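Local coordinates for uncharacterized protein (PDB 4EZI) that is of unconfirmed function but adopts the alpha/beta hydrolase fold and may hydrolyse lipid esters such as triacylglycerols, at residues G15-E20 / Y39-Y44; S61-M66 / S92-K97; S174-F179 / A308-V313; N300-K305 / Y330-K335. One frame throughout, in Å; residues are numbered along the deposited sequence. Where two conformers were deposited one is given.

Contact 1: G15-E20 / Y39-Y44; sequences GEFSRE and YDLQLY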
loop_
_atom_site.group_PDB
_atom_site.type_symbol
_atom_site.label_atom_id
_atom_site.label_comp_id
_atom_site.label_asym_id
_atom_site.label_seq_id
_atom_site.Cartn_x
_atom_site.Cartn_y
_atom_site.Cartn_z
ATOM N N GLY A 15 -21.540 -1.370 10.740
ATOM C CA GLY A 15 -22.557 -0.424 10.357
ATOM C C GLY A 15 -22.367 0.017 8.919
ATOM O O GLY A 15 -21.592 -0.561 8.146
ATOM N N GLU A 16 -23.112 1.053 8.560
ATOM C CA GLU A 16 -23.111 1.562 7.207
ATOM C C GLU A 16 -22.216 2.784 7.013
ATOM O O GLU A 16 -21.768 3.424 7.988
ATOM C CB GLU A 16 -24.522 1.844 6.750
ATOM C CG GLU A 16 -25.345 0.548 6.742
ATOM C CD GLU A 16 -26.686 0.699 6.061
ATOM O OE1 GLU A 16 -27.080 1.852 5.704
ATOM O OE2 GLU A 16 -27.377 -0.340 5.904
ATOM N N PHE A 17 -21.930 3.047 5.745
ATOM C CA PHE A 17 -21.226 4.229 5.323
ATOM C C PHE A 17 -22.048 4.833 4.188
ATOM O O PHE A 17 -22.076 4.322 3.065
ATOM C CB PHE A 17 -19.813 3.866 4.859
ATOM C CG PHE A 17 -18.944 5.053 4.579
ATOM C CD1 PHE A 17 -18.457 5.837 5.609
ATOM C CD2 PHE A 17 -18.622 5.395 3.271
ATOM C CE1 PHE A 17 -17.668 6.943 5.332
ATOM C CE2 PHE A 17 -17.846 6.499 3.005
ATOM C CZ PHE A 17 -17.367 7.266 4.040
ATOM N N SER A 18 -22.762 5.905 4.513
ATOM C CA SER A 18 -23.781 6.443 3.638
ATOM C C SER A 18 -23.237 7.293 2.501
ATOM O O SER A 18 -22.148 7.839 2.558
ATOM C CB SER A 18 -24.767 7.288 4.447
ATOM O OG SER A 18 -24.176 8.539 4.741
ATOM N N ARG A 19 -24.071 7.433 1.478
ATOM C CA ARG A 19 -23.853 8.351 0.355
ATOM C C ARG A 19 -23.518 9.739 0.834
ATOM O O ARG A 19 -22.660 10.424 0.307
ATOM C CB ARG A 19 -25.141 8.459 -0.478
ATOM C CG ARG A 19 -25.504 7.180 -1.224
ATOM C CD ARG A 19 -26.916 7.196 -1.732
ATOM N NE ARG A 19 -26.974 8.003 -2.940
ATOM C CZ ARG A 19 -27.589 7.619 -4.050
ATOM N NH1 ARG A 19 -28.217 6.451 -4.077
ATOM N NH2 ARG A 19 -27.592 8.406 -5.118
ATOM N N GLU A 20 -24.265 10.167 1.833
ATOM C CA GLU A 20 -24.129 11.535 2.333
ATOM C C GLU A 20 -22.781 11.760 3.020
ATOM O O GLU A 20 -22.099 12.766 2.783
ATOM C CB GLU A 20 -25.263 11.857 3.313
ATOM C CG GLU A 20 -26.654 11.989 2.689
ATOM C CD GLU A 20 -27.362 10.685 2.334
ATOM O OE1 GLU A 20 -26.979 9.577 2.798
ATOM O OE2 GLU A 20 -28.351 10.775 1.559
ATOM N N TYR A 39 -24.142 4.911 -4.112
ATOM C CA TYR A 39 -24.403 3.813 -3.166
ATOM C C TYR A 39 -24.133 4.177 -1.739
ATOM O O TYR A 39 -23.292 5.040 -1.474
ATOM C CB TYR A 39 -23.487 2.626 -3.494
ATOM C CG TYR A 39 -23.752 2.071 -4.865
ATOM C CD1 TYR A 39 -24.907 1.355 -5.104
ATOM C CD2 TYR A 39 -22.874 2.271 -5.910
ATOM C CE1 TYR A 39 -25.174 0.858 -6.350
ATOM C CE2 TYR A 39 -23.127 1.770 -7.181
ATOM C CZ TYR A 39 -24.276 1.048 -7.390
ATOM O OH TYR A 39 -24.546 0.562 -8.655
ATOM N N ASP A 40 -24.869 3.505 -0.849
ATOM C CA ASP A 40 -24.472 3.352 0.545
ATOM C C ASP A 40 -23.678 2.037 0.656
ATOM O O ASP A 40 -23.913 1.112 -0.126
ATOM C CB ASP A 40 -25.712 3.309 1.456
ATOM C CG ASP A 40 -26.648 4.449 1.211
ATOM O OD1 ASP A 40 -26.225 5.589 1.337
ATOM O OD2 ASP A 40 -27.841 4.205 0.889
ATOM N N LEU A 41 -22.769 1.942 1.628
ATOM C CA LEU A 41 -21.990 0.702 1.835
ATOM C C LEU A 41 -22.311 0.076 3.178
ATOM O O LEU A 41 -22.577 0.793 4.152
ATOM C CB LEU A 41 -20.473 0.966 1.797
ATOM C CG LEU A 41 -19.950 1.901 0.715
ATOM C CD1 LEU A 41 -18.445 2.093 0.861
ATOM C CD2 LEU A 41 -20.316 1.354 -0.673
ATOM N N GLN A 42 -22.239 -1.258 3.250
ATOM C CA GLN A 42 -22.165 -1.991 4.512
ATOM C C GLN A 42 -20.694 -2.345 4.764
ATOM O O GLN A 42 -19.995 -2.838 3.866
ATOM C CB GLN A 42 -23.006 -3.259 4.450
ATOM C CG GLN A 42 -22.835 -4.225 5.660
ATOM C CD GLN A 42 -23.360 -3.710 6.985
ATOM O OE1 GLN A 42 -24.516 -3.320 7.080
ATOM N NE2 GLN A 42 -22.513 -3.743 8.036
ATOM N N LEU A 43 -20.242 -2.107 5.995
ATOM C CA LEU A 43 -18.863 -2.321 6.384
ATOM C C LEU A 43 -18.708 -3.513 7.318
ATOM O O LEU A 43 -19.519 -3.694 8.231
ATOM C CB LEU A 43 -18.333 -1.080 7.128
ATOM C CG LEU A 43 -18.440 0.277 6.472
ATOM C CD1 LEU A 43 -17.754 1.352 7.330
ATOM C CD2 LEU A 43 -17.809 0.245 5.150
ATOM N N TYR A 44 -17.605 -4.243 7.117
ATOM C CA TYR A 44 -17.195 -5.343 7.975
ATOM C C TYR A 44 -15.715 -5.227 8.257
ATOM O O TYR A 44 -14.918 -4.958 7.343
ATOM C CB TYR A 44 -17.439 -6.685 7.301
ATOM C CG TYR A 44 -18.903 -7.025 7.139
ATOM C CD1 TYR A 44 -19.620 -7.573 8.189
ATOM C CD2 TYR A 44 -19.557 -6.804 5.945
ATOM C CE1 TYR A 44 -20.961 -7.905 8.059
ATOM C CE2 TYR A 44 -20.925 -7.106 5.813
ATOM C CZ TYR A 44 -21.605 -7.639 6.888
ATOM O OH TYR A 44 -22.944 -7.952 6.755
HETATM O O HOH W 1 -28.236 7.234 2.371
#

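Contact 2: S61-M66 / S92-K97; sequences SGLVAM and SRNNEK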
loop_
_atom_site.group_PDB
_atom_site.type_symbol
_atom_site.label_atom_id
_atom_site.label_comp_id
_atom_site.label_asym_id
_atom_site.label_seq_id
_atom_site.Cartn_x
_atom_site.Cartn_y
_atom_site.Cartn_z
ATOM N N SER A 61 -5.925 -8.431 10.018
ATOM C CA SER A 61 -7.219 -7.754 9.922
ATOM C C SER A 61 -7.313 -6.839 8.713
ATOM O O SER A 61 -6.292 -6.475 8.115
ATOM C CB SER A 61 -7.495 -6.986 11.225
ATOM O OG SER A 61 -6.450 -6.082 11.569
ATOM N N GLY A 62 -8.522 -6.425 8.374
ATOM C CA GLY A 62 -8.760 -5.446 7.346
ATOM C C GLY A 62 -10.229 -5.136 7.230
ATOM O O GLY A 62 -11.051 -5.663 8.015
ATOM N N LEU A 63 -10.566 -4.256 6.294
ATOM C CA LEU A 63 -11.910 -3.774 6.061
ATOM C C LEU A 63 -12.453 -4.297 4.742
ATOM O O LEU A 63 -11.752 -4.308 3.730
ATOM C CB LEU A 63 -11.895 -2.250 5.991
ATOM C CG LEU A 63 -13.260 -1.547 6.039
ATOM C CD1 LEU A 63 -13.919 -1.683 7.419
ATOM C CD2 LEU A 63 -13.109 -0.088 5.668
ATOM N N VAL A 64 -13.734 -4.674 4.750
ATOM C CA VAL A 64 -14.476 -4.957 3.528
ATOM C C VAL A 64 -15.719 -4.066 3.499
ATOM O O VAL A 64 -16.465 -3.988 4.475
ATOM C CB VAL A 64 -14.916 -6.433 3.428
ATOM C CG1 VAL A 64 -15.663 -6.678 2.125
ATOM C CG2 VAL A 64 -13.715 -7.348 3.568
ATOM N N ALA A 65 -15.949 -3.383 2.387
ATOM C CA ALA A 65 -17.085 -2.487 2.206
ATOM C C ALA A 65 -17.862 -2.901 0.970
ATOM O O ALA A 65 -17.296 -3.002 -0.112
ATOM C CB ALA A 65 -16.613 -1.053 2.069
HETATM N N MSE A 66 -19.155 -3.174 1.158
HETATM C CA MSE A 66 -20.028 -3.737 0.130
HETATM C C MSE A 66 -21.128 -2.735 -0.233
HETATM O O MSE A 66 -21.996 -2.448 0.603
HETATM C CB MSE A 66 -20.687 -5.038 0.628
HETATM C CG MSE A 66 -19.700 -6.163 0.818
HETATM SE SE MSE A 66 -20.513 -7.695 1.714
HETATM C CE MSE A 66 -19.000 -8.917 1.740
ATOM N N SER A 92 -9.347 -1.072 8.907
ATOM C CA SER A 92 -10.344 -1.769 9.707
ATOM C C SER A 92 -10.973 -0.892 10.781
ATOM O O SER A 92 -12.031 -1.245 11.305
ATOM C CB SER A 92 -9.751 -3.000 10.374
ATOM O OG SER A 92 -8.756 -2.674 11.323
ATOM N N ARG A 93 -10.341 0.241 11.114
ATOM C CA ARG A 93 -10.930 1.195 12.054
ATOM C C ARG A 93 -11.827 2.223 11.377
ATOM O O ARG A 93 -12.572 2.925 12.055
ATOM C CB ARG A 93 -9.853 1.916 12.886
ATOM C CG ARG A 93 -9.245 1.090 13.996
ATOM C CD ARG A 93 -8.376 -0.050 13.532
ATOM N NE ARG A 93 -7.784 -0.717 14.695
ATOM C CZ ARG A 93 -7.853 -2.003 14.979
ATOM N NH1 ARG A 93 -8.391 -2.874 14.157
ATOM N NH2 ARG A 93 -7.288 -2.435 16.096
ATOM N N ASN A 94 -11.722 2.339 10.058
ATOM C CA ASN A 94 -12.463 3.323 9.292
ATOM C C ASN A 94 -12.617 4.686 9.979
ATOM O O ASN A 94 -13.732 5.162 10.198
ATOM C CB ASN A 94 -13.828 2.812 8.813
ATOM C CG ASN A 94 -14.416 3.732 7.741
ATOM O OD1 ASN A 94 -13.690 4.149 6.837
ATOM N ND2 ASN A 94 -15.705 4.019 7.823
ATOM N N ASN A 95 -11.481 5.339 10.213
ATOM C CA ASN A 95 -11.513 6.692 10.689
ATOM C C ASN A 95 -11.739 7.649 9.505
ATOM O O ASN A 95 -11.819 7.242 8.344
ATOM C CB ASN A 95 -10.262 7.036 11.500
ATOM C CG ASN A 95 -8.993 6.988 10.710
ATOM O OD1 ASN A 95 -8.980 7.242 9.508
ATOM N ND2 ASN A 95 -7.900 6.667 11.382
ATOM N N GLU A 96 -11.909 8.934 9.810
ATOM C CA GLU A 96 -12.283 9.889 8.772
ATOM C C GLU A 96 -11.229 9.962 7.652
ATOM O O GLU A 96 -11.572 10.292 6.520
ATOM C CB GLU A 96 -12.528 11.293 9.334
ATOM C CG GLU A 96 -13.766 11.503 10.181
ATOM C CD GLU A 96 -13.891 12.975 10.682
ATOM O OE1 GLU A 96 -13.056 13.826 10.301
ATOM O OE2 GLU A 96 -14.835 13.285 11.444
ATOM N N LYS A 97 -9.963 9.707 7.975
ATOM C CA LYS A 97 -8.910 9.677 6.961
ATOM C C LYS A 97 -9.078 8.516 5.970
ATOM O O LYS A 97 -8.593 8.574 4.843
ATOM C CB LYS A 97 -7.532 9.650 7.624
ATOM C CG LYS A 97 -7.249 10.913 8.415
ATOM C CD LYS A 97 -5.836 10.884 9.040
ATOM C CE LYS A 97 -5.476 9.529 9.650
ATOM N NZ LYS A 97 -5.792 9.352 11.101
#

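Contact 3: S174-F179 / A308-V313; sequences STIVMF and APLLLV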
loop_
_atom_site.group_PDB
_atom_site.type_symbol
_atom_site.label_atom_id
_atom_site.label_comp_id
_atom_site.label_asym_id
_atom_site.label_seq_id
_atom_site.Cartn_x
_atom_site.Cartn_y
_atom_site.Cartn_z
ATOM N N SER A 174 3.154 -2.423 -2.295
ATOM C CA SER A 174 2.355 -3.604 -1.966
ATOM C C SER A 174 1.550 -4.075 -3.167
ATOM O O SER A 174 1.412 -5.272 -3.393
ATOM C CB SER A 174 1.385 -3.263 -0.847
ATOM O OG SER A 174 2.061 -2.820 0.308
ATOM N N THR A 175 0.979 -3.131 -3.911
ATOM C CA THR A 175 0.171 -3.454 -5.070
ATOM C C THR A 175 0.992 -4.180 -6.136
ATOM O O THR A 175 0.548 -5.197 -6.705
ATOM C CB THR A 175 -0.462 -2.173 -5.639
ATOM O OG1 THR A 175 -1.371 -1.636 -4.690
ATOM C CG2 THR A 175 -1.207 -2.420 -6.948
ATOM N N ILE A 176 2.191 -3.676 -6.418
ATOM C CA ILE A 176 3.060 -4.307 -7.410
ATOM C C ILE A 176 3.467 -5.720 -6.979
ATOM O O ILE A 176 3.409 -6.654 -7.787
ATOM C CB ILE A 176 4.291 -3.436 -7.673
ATOM C CG1 ILE A 176 3.935 -2.215 -8.518
ATOM C CG2 ILE A 176 5.448 -4.246 -8.317
ATOM C CD1 ILE A 176 3.706 -2.580 -10.047
ATOM N N VAL A 177 3.853 -5.903 -5.715
ATOM C CA VAL A 177 4.282 -7.232 -5.266
ATOM C C VAL A 177 3.101 -8.211 -5.153
ATOM O O VAL A 177 3.242 -9.407 -5.450
ATOM C CB VAL A 177 5.176 -7.186 -3.996
ATOM C CG1 VAL A 177 6.438 -6.376 -4.298
ATOM C CG2 VAL A 177 4.427 -6.662 -2.764
HETATM N N MSE A 178 1.924 -7.701 -4.796
HETATM C CA MSE A 178 0.698 -8.494 -4.821
HETATM C C MSE A 178 0.409 -8.966 -6.256
HETATM O O MSE A 178 0.087 -10.134 -6.476
HETATM C CB MSE A 178 -0.453 -7.629 -4.311
HETATM C CG MSE A 178 -1.799 -8.317 -4.354
HETATM SE SE MSE A 178 -3.186 -7.101 -3.810
HETATM C CE MSE A 178 -4.571 -8.431 -3.710
ATOM N N PHE A 179 0.472 -8.046 -7.200
ATOM C CA PHE A 179 0.253 -8.359 -8.624
ATOM C C PHE A 179 1.214 -9.453 -9.117
ATOM O O PHE A 179 0.798 -10.445 -9.729
ATOM C CB PHE A 179 0.448 -7.064 -9.382
ATOM C CG PHE A 179 0.174 -7.106 -10.879
ATOM C CD1 PHE A 179 -0.704 -7.997 -11.494
ATOM C CD2 PHE A 179 0.796 -6.155 -11.662
ATOM C CE1 PHE A 179 -0.947 -7.913 -12.867
ATOM C CE2 PHE A 179 0.532 -6.050 -13.017
ATOM C CZ PHE A 179 -0.332 -6.945 -13.612
ATOM N N ALA A 308 -2.141 -7.993 -16.593
ATOM C CA ALA A 308 -3.268 -7.076 -16.661
ATOM C C ALA A 308 -2.748 -5.717 -17.073
ATOM O O ALA A 308 -1.567 -5.410 -16.849
ATOM C CB ALA A 308 -3.949 -6.957 -15.304
ATOM N N PRO A 309 -3.617 -4.875 -17.638
ATOM C CA PRO A 309 -3.257 -3.482 -17.865
ATOM C C PRO A 309 -2.709 -2.837 -16.604
ATOM O O PRO A 309 -3.269 -3.036 -15.508
ATOM C CB PRO A 309 -4.589 -2.849 -18.282
ATOM C CG PRO A 309 -5.372 -3.974 -18.862
ATOM C CD PRO A 309 -4.978 -5.204 -18.117
ATOM N N LEU A 310 -1.660 -2.048 -16.783
ATOM C CA LEU A 310 -0.874 -1.502 -15.687
ATOM C C LEU A 310 -0.611 -0.017 -15.898
ATOM O O LEU A 310 -0.050 0.376 -16.923
ATOM C CB LEU A 310 0.447 -2.266 -15.576
ATOM C CG LEU A 310 1.467 -1.788 -14.549
ATOM C CD1 LEU A 310 0.917 -1.929 -13.133
ATOM C CD2 LEU A 310 2.772 -2.565 -14.721
ATOM N N LEU A 311 -0.976 0.774 -14.890
ATOM C CA LEU A 311 -0.762 2.209 -14.889
ATOM C C LEU A 311 0.130 2.591 -13.710
ATOM O O LEU A 311 -0.274 2.404 -12.587
ATOM C CB LEU A 311 -2.087 2.975 -14.775
ATOM C CG LEU A 311 -1.968 4.487 -14.601
ATOM C CD1 LEU A 311 -1.329 5.138 -15.796
ATOM C CD2 LEU A 311 -3.301 5.150 -14.268
ATOM N N LEU A 312 1.309 3.149 -13.965
ATOM C CA LEU A 312 2.165 3.661 -12.906
ATOM C C LEU A 312 1.871 5.153 -12.823
ATOM O O LEU A 312 2.239 5.905 -13.733
ATOM C CB LEU A 312 3.646 3.417 -13.226
ATOM C CG LEU A 312 4.038 2.011 -13.671
ATOM C CD1 LEU A 312 5.576 1.946 -13.811
ATOM C CD2 LEU A 312 3.478 0.924 -12.720
ATOM N N VAL A 313 1.180 5.583 -11.774
ATOM C CA VAL A 313 0.716 6.961 -11.682
ATOM C C VAL A 313 1.258 7.640 -10.415
ATOM O O VAL A 313 1.142 7.103 -9.317
ATOM C CB VAL A 313 -0.828 7.043 -11.810
ATOM C CG1 VAL A 313 -1.558 6.067 -10.858
ATOM C CG2 VAL A 313 -1.306 8.472 -11.642
#

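Contact 4: N300-K305 / Y330-K335; sequences NHYDFK and YHSFRK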
loop_
_atom_site.group_PDB
_atom_site.type_symbol
_atom_site.label_atom_id
_atom_site.label_comp_id
_atom_site.label_asym_id
_atom_site.label_seq_id
_atom_site.Cartn_x
_atom_site.Cartn_y
_atom_site.Cartn_z
ATOM N N ASN A 300 13.301 -4.881 -5.349
ATOM C CA ASN A 300 13.213 -4.705 -6.816
ATOM C C ASN A 300 12.199 -5.648 -7.443
ATOM O O ASN A 300 12.451 -6.838 -7.578
ATOM C CB ASN A 300 14.588 -4.873 -7.453
ATOM C CG ASN A 300 15.554 -3.759 -7.055
ATOM O OD1 ASN A 300 15.142 -2.722 -6.531
ATOM N ND2 ASN A 300 16.849 -3.964 -7.336
ATOM N N HIS A 301 11.048 -5.091 -7.778
ATOM C CA HIS A 301 9.924 -5.841 -8.334
ATOM C C HIS A 301 9.315 -5.095 -9.506
ATOM O O HIS A 301 8.149 -4.753 -9.516
ATOM C CB HIS A 301 8.892 -6.118 -7.240
ATOM C CG HIS A 301 9.428 -6.977 -6.140
ATOM N ND1 HIS A 301 9.367 -8.354 -6.174
ATOM C CD2 HIS A 301 10.054 -6.656 -4.980
ATOM C CE1 HIS A 301 9.944 -8.844 -5.091
ATOM N NE2 HIS A 301 10.389 -7.835 -4.363
ATOM N N TYR A 302 10.131 -4.846 -10.511
ATOM C CA TYR A 302 9.667 -4.148 -11.686
ATOM C C TYR A 302 10.113 -4.858 -12.957
ATOM O O TYR A 302 10.145 -4.237 -14.012
ATOM C CB TYR A 302 10.119 -2.685 -11.663
ATOM C CG TYR A 302 11.598 -2.510 -11.416
ATOM C CD1 TYR A 302 12.486 -2.583 -12.464
ATOM C CD2 TYR A 302 12.112 -2.297 -10.130
ATOM C CE1 TYR A 302 13.863 -2.463 -12.264
ATOM C CE2 TYR A 302 13.491 -2.168 -9.923
ATOM C CZ TYR A 302 14.354 -2.254 -10.997
ATOM O OH TYR A 302 15.725 -2.136 -10.819
ATOM N N ASP A 303 10.390 -6.152 -12.845
ATOM C CA ASP A 303 10.877 -6.939 -13.979
ATOM C C ASP A 303 10.171 -8.280 -14.075
ATOM O O ASP A 303 10.796 -9.343 -14.094
ATOM C CB ASP A 303 12.389 -7.143 -13.845
ATOM C CG ASP A 303 13.025 -7.693 -15.120
ATOM O OD1 ASP A 303 12.502 -7.434 -16.233
ATOM O OD2 ASP A 303 14.072 -8.375 -14.995
ATOM N N PHE A 304 8.849 -8.227 -14.134
ATOM C CA PHE A 304 8.015 -9.392 -14.368
ATOM C C PHE A 304 6.977 -9.022 -15.414
ATOM O O PHE A 304 6.699 -7.851 -15.647
ATOM C CB PHE A 304 7.347 -9.888 -13.085
ATOM C CG PHE A 304 6.379 -8.906 -12.457
ATOM C CD1 PHE A 304 6.830 -7.965 -11.547
ATOM C CD2 PHE A 304 5.021 -8.944 -12.771
ATOM C CE1 PHE A 304 5.936 -7.067 -10.961
ATOM C CE2 PHE A 304 4.133 -8.048 -12.184
ATOM C CZ PHE A 304 4.593 -7.122 -11.273
ATOM N N LYS A 305 6.441 -10.042 -16.081
ATOM C CA LYS A 305 5.427 -9.834 -17.088
ATOM C C LYS A 305 4.086 -9.501 -16.446
ATOM O O LYS A 305 3.537 -10.328 -15.707
ATOM C CB LYS A 305 5.286 -11.084 -17.958
ATOM C CG LYS A 305 4.271 -10.927 -19.094
ATOM C CD LYS A 305 4.159 -12.192 -19.939
ATOM C CE LYS A 305 3.166 -12.004 -21.074
ATOM N NZ LYS A 305 2.770 -13.312 -21.694
ATOM N N TYR A 330 8.637 1.712 -15.616
ATOM C CA TYR A 330 7.824 1.770 -16.844
ATOM C C TYR A 330 8.557 1.114 -18.022
ATOM O O TYR A 330 8.022 0.215 -18.692
ATOM C CB TYR A 330 7.502 3.211 -17.181
ATOM C CG TYR A 330 6.908 3.385 -18.566
ATOM C CD1 TYR A 330 5.585 3.037 -18.830
ATOM C CD2 TYR A 330 7.675 3.901 -19.597
ATOM C CE1 TYR A 330 5.036 3.191 -20.107
ATOM C CE2 TYR A 330 7.139 4.050 -20.878
ATOM C CZ TYR A 330 5.828 3.693 -21.134
ATOM O OH TYR A 330 5.296 3.865 -22.414
ATOM N N HIS A 331 9.803 1.517 -18.253
ATOM C CA HIS A 331 10.544 0.940 -19.371
ATOM C C HIS A 331 10.788 -0.540 -19.164
ATOM O O HIS A 331 10.757 -1.312 -20.117
ATOM C CB HIS A 331 11.839 1.695 -19.626
ATOM C CG HIS A 331 11.607 3.090 -20.099
ATOM N ND1 HIS A 331 10.949 3.368 -21.283
ATOM C CD2 HIS A 331 11.912 4.288 -19.548
ATOM C CE1 HIS A 331 10.868 4.676 -21.437
ATOM N NE2 HIS A 331 11.438 5.259 -20.395
ATOM N N SER A 332 11.035 -0.953 -17.939
ATOM C CA SER A 332 11.211 -2.360 -17.649
ATOM C C SER A 332 9.955 -3.192 -17.963
ATOM O O SER A 332 10.034 -4.225 -18.624
ATOM C CB SER A 332 11.680 -2.538 -16.197
ATOM O OG SER A 332 11.932 -3.894 -15.899
ATOM N N PHE A 333 8.797 -2.730 -17.501
ATOM C CA PHE A 333 7.573 -3.457 -17.750
ATOM C C PHE A 333 7.192 -3.472 -19.239
ATOM O O PHE A 333 6.591 -4.426 -19.723
ATOM C CB PHE A 333 6.419 -2.854 -16.959
ATOM C CG PHE A 333 6.410 -3.219 -15.488
ATOM C CD1 PHE A 333 6.313 -4.547 -15.100
ATOM C CD2 PHE A 333 6.461 -2.233 -14.503
ATOM C CE1 PHE A 333 6.256 -4.899 -13.761
ATOM C CE2 PHE A 333 6.397 -2.598 -13.152
ATOM C CZ PHE A 333 6.290 -3.924 -12.782
ATOM N N ARG A 334 7.516 -2.393 -19.940
ATOM C CA ARG A 334 7.245 -2.306 -21.378
ATOM C C ARG A 334 7.988 -3.351 -22.204
ATOM O O ARG A 334 7.564 -3.629 -23.334
ATOM C CB ARG A 334 7.553 -0.909 -21.910
ATOM C CG ARG A 334 6.568 0.150 -21.465
ATOM C CD ARG A 334 5.268 0.113 -22.237
ATOM N NE ARG A 334 5.463 0.557 -23.612
ATOM C CZ ARG A 334 4.471 0.793 -24.465
ATOM N NH1 ARG A 334 3.204 0.655 -24.086
ATOM N NH2 ARG A 334 4.743 1.174 -25.700
ATOM N N LYS A 335 9.052 -3.962 -21.663
ATOM C CA LYS A 335 9.710 -5.088 -22.355
ATOM C C LYS A 335 8.746 -6.257 -22.551
ATOM O O LYS A 335 8.930 -7.062 -23.455
ATOM C CB LYS A 335 10.920 -5.615 -21.583
ATOM C CG LYS A 335 12.059 -4.658 -21.371
ATOM C CD LYS A 335 13.315 -5.382 -20.834
ATOM C CE LYS A 335 13.076 -6.336 -19.643
ATOM N NZ LYS A 335 12.547 -5.663 -18.418
#

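Contact 1: G15-E20 / Y39-Y44
Phe17 and Leu41 run alongside each other in the same direction, CD2 of Phe17 standing 4.1 Å from CD1 of Leu41. Leu43 joins them on this face, its CD1 4.1 Å from the CB of Phe17, while Leu102 of helix 99-108 covers the group. On the other face, the side chains of Glu16 and Gln42 pass roughly perpendicular to each other. Their flat ends are turned 78° apart, and the chain of Gln42 bends at chi2 (68°), bringing its amide back to donate from NE2 to the O of Leu43 at 3.0 Å. Backbone bonds in both directions join Phe17 and Leu41, with Phe17 N 2.8 Å from Leu41 O. Where the strand gives way to helix 19-27, Asp40 takes over: its OD1 accepts from Arg19 N at 2.8 Å, met almost in line with the C-O bond. A water donates to the same OD1 and to OE1 of Glu20, bridging two like-charged groups and probably easing their repulsion. The N-terminal end of helix 19-27 probably helps to stabilise the carboxylate of Asp40. The motif is an antiparallel strand pair at the sheet's N-terminal edge, followed by a helix start whose first-turn amide is bound by an aspartate of the partner segment.

Contact 2: S61-M66 / S92-K97
Leu63 meets Ser92 first through its CB, which lies 4.0 Å from the backbone N of Ser92. With CG opposite the backbone N (chi1 -168°), the branch extends past that serine, and its two methyls part company. CD2 reaches forward to the CB of Asn94 at 4.3 Å, so that a methyl rests on the aliphatic base of the asparagine. The other methyl turns to the adjoining strand, where CD1 of Leu63 lies 3.4 Å from the carbonyl O of Tyr44. Leu102 of helix 99-108 and Pro91 also pack on this leucine, which thus touches loop, helix and sheet.

One step back along strand 57-67, CB of Ser92 lies 3.8 Å from the O of Gly62. The hydroxyl of Ser92 accepts from NH1 of Arg93 at 2.9 Å, the acceptor lying 20° out of the guanidinium plane. The hydroxyls of Ser61 and Ser92 stand 4.1 Å apart, OG to OG, and are joined indirectly, since each bonds OD2 of Asp117. NH1 of Arg93 in turn makes a salt bridge to Asp123, adding a charged tie beside the two serines. A short 3-10 turn is thus laid over strand 57-67, third from the N-terminal edge of the sheet, apolar at one end and polar at the other. It belongs to the loop of a beta-alpha-beta crossover, leading from strand 74-80 into helix 99-108 and on to strand 112-116.

Contact 3: S174-F179 / A308-V313
The backbone N-H of Phe179 donates to the O of Thr175, N to O 2.9 Å, an ordinary bond of the helix. The contact that follows is apolar. Because CG stands opposite the backbone N (chi1 -176°), the ring is carried out from the helix to the residues leading into strand 310-314, where it meets Ala308 with its rim. The backbone N of Ala308 lies in the plane of the ring, 3.6 Å from CZ of Phe179. The methyl of the same alanine touches the rim beside it, CB of Ala308 being 4.0 Å from CE1 of Phe179. On the other side of CZ, CE2 of Phe179 approaches CD1 of Leu310 to 4.1 Å.

Leu310 CD1 is shared between two residues of the helix. Ile176, a turn earlier, sends the tip of its chain to the same methyl, with CD1 of Ile176 and CD1 of Leu310 4.2 Å apart. That tip also reaches Leu312 more loosely, so a single helical methyl spans two strand residues that face the same way.

The axes of the helix and strand segments pass 11.6 Å apart and run at 161°, close to antiparallel. Val194 of the parallel neighbour 193-197 packs against both Phe179 and Leu310. On the far face, Leu311 and Val313 turn to helix 355-370, leaving strand 310-314 sandwiched between helices in the three-layer alpha/beta/alpha core of the alpha/beta hydrolase fold.

Contact 4: N300-K305 / Y330-K335
Phe333 and Phe304 make the aromatic part of the contact, a T-shaped pair in which the edge of Phe333 points at the face of Phe304. The ring centroids are 5.1 Å apart and the planes 85° to each other. The flat side of Phe333 is used as well: the carbonyl O of Tyr302 sits 3.8 Å above its plane, over the centre. Hydrogen bonding comes next, with OG of Ser332 donating to that same O at 2.6 Å, tilted 33° from the carbonyl plane.

The charged part is a salt bridge at the surface. Lys335, its chain bent at chi3 and chi4, brings NZ to within 2.8 Å of OD1 of Asp303, from above the carboxylate plane. NZ also donates to the O of Ser332 at 2.9 Å, and the OH of Tyr336 bonds the same OD1. A lysine held by both a helix carbonyl and a carboxylate would probably keep its charge; the salt bridge lies at the solvent side of the aromatic packing.

From the N terminus, contact 1 closes a short excursion carrying helix 19-27 and brings the edge strand 8-17 beside strand 41-51. Contact 2 follows in series, returning residues 92-97 to strand 57-67. The two abut through the pairing of strands 41-51 and 57-67, where Gln42 O and Met66 N, 2.9 Å apart, probably bond. Contact 3 closes the longest span, 174-179 to 308-313, joining helix 170-185 to a parallel strand near the other end of the sheet. Contact 4 opens within that span and closes beyond it, so the two cross, and they touch through Ile176 and His301. Contacts 1 and 4 lie on opposite sides of the chain's centre, with their own centres about 38 Å apart.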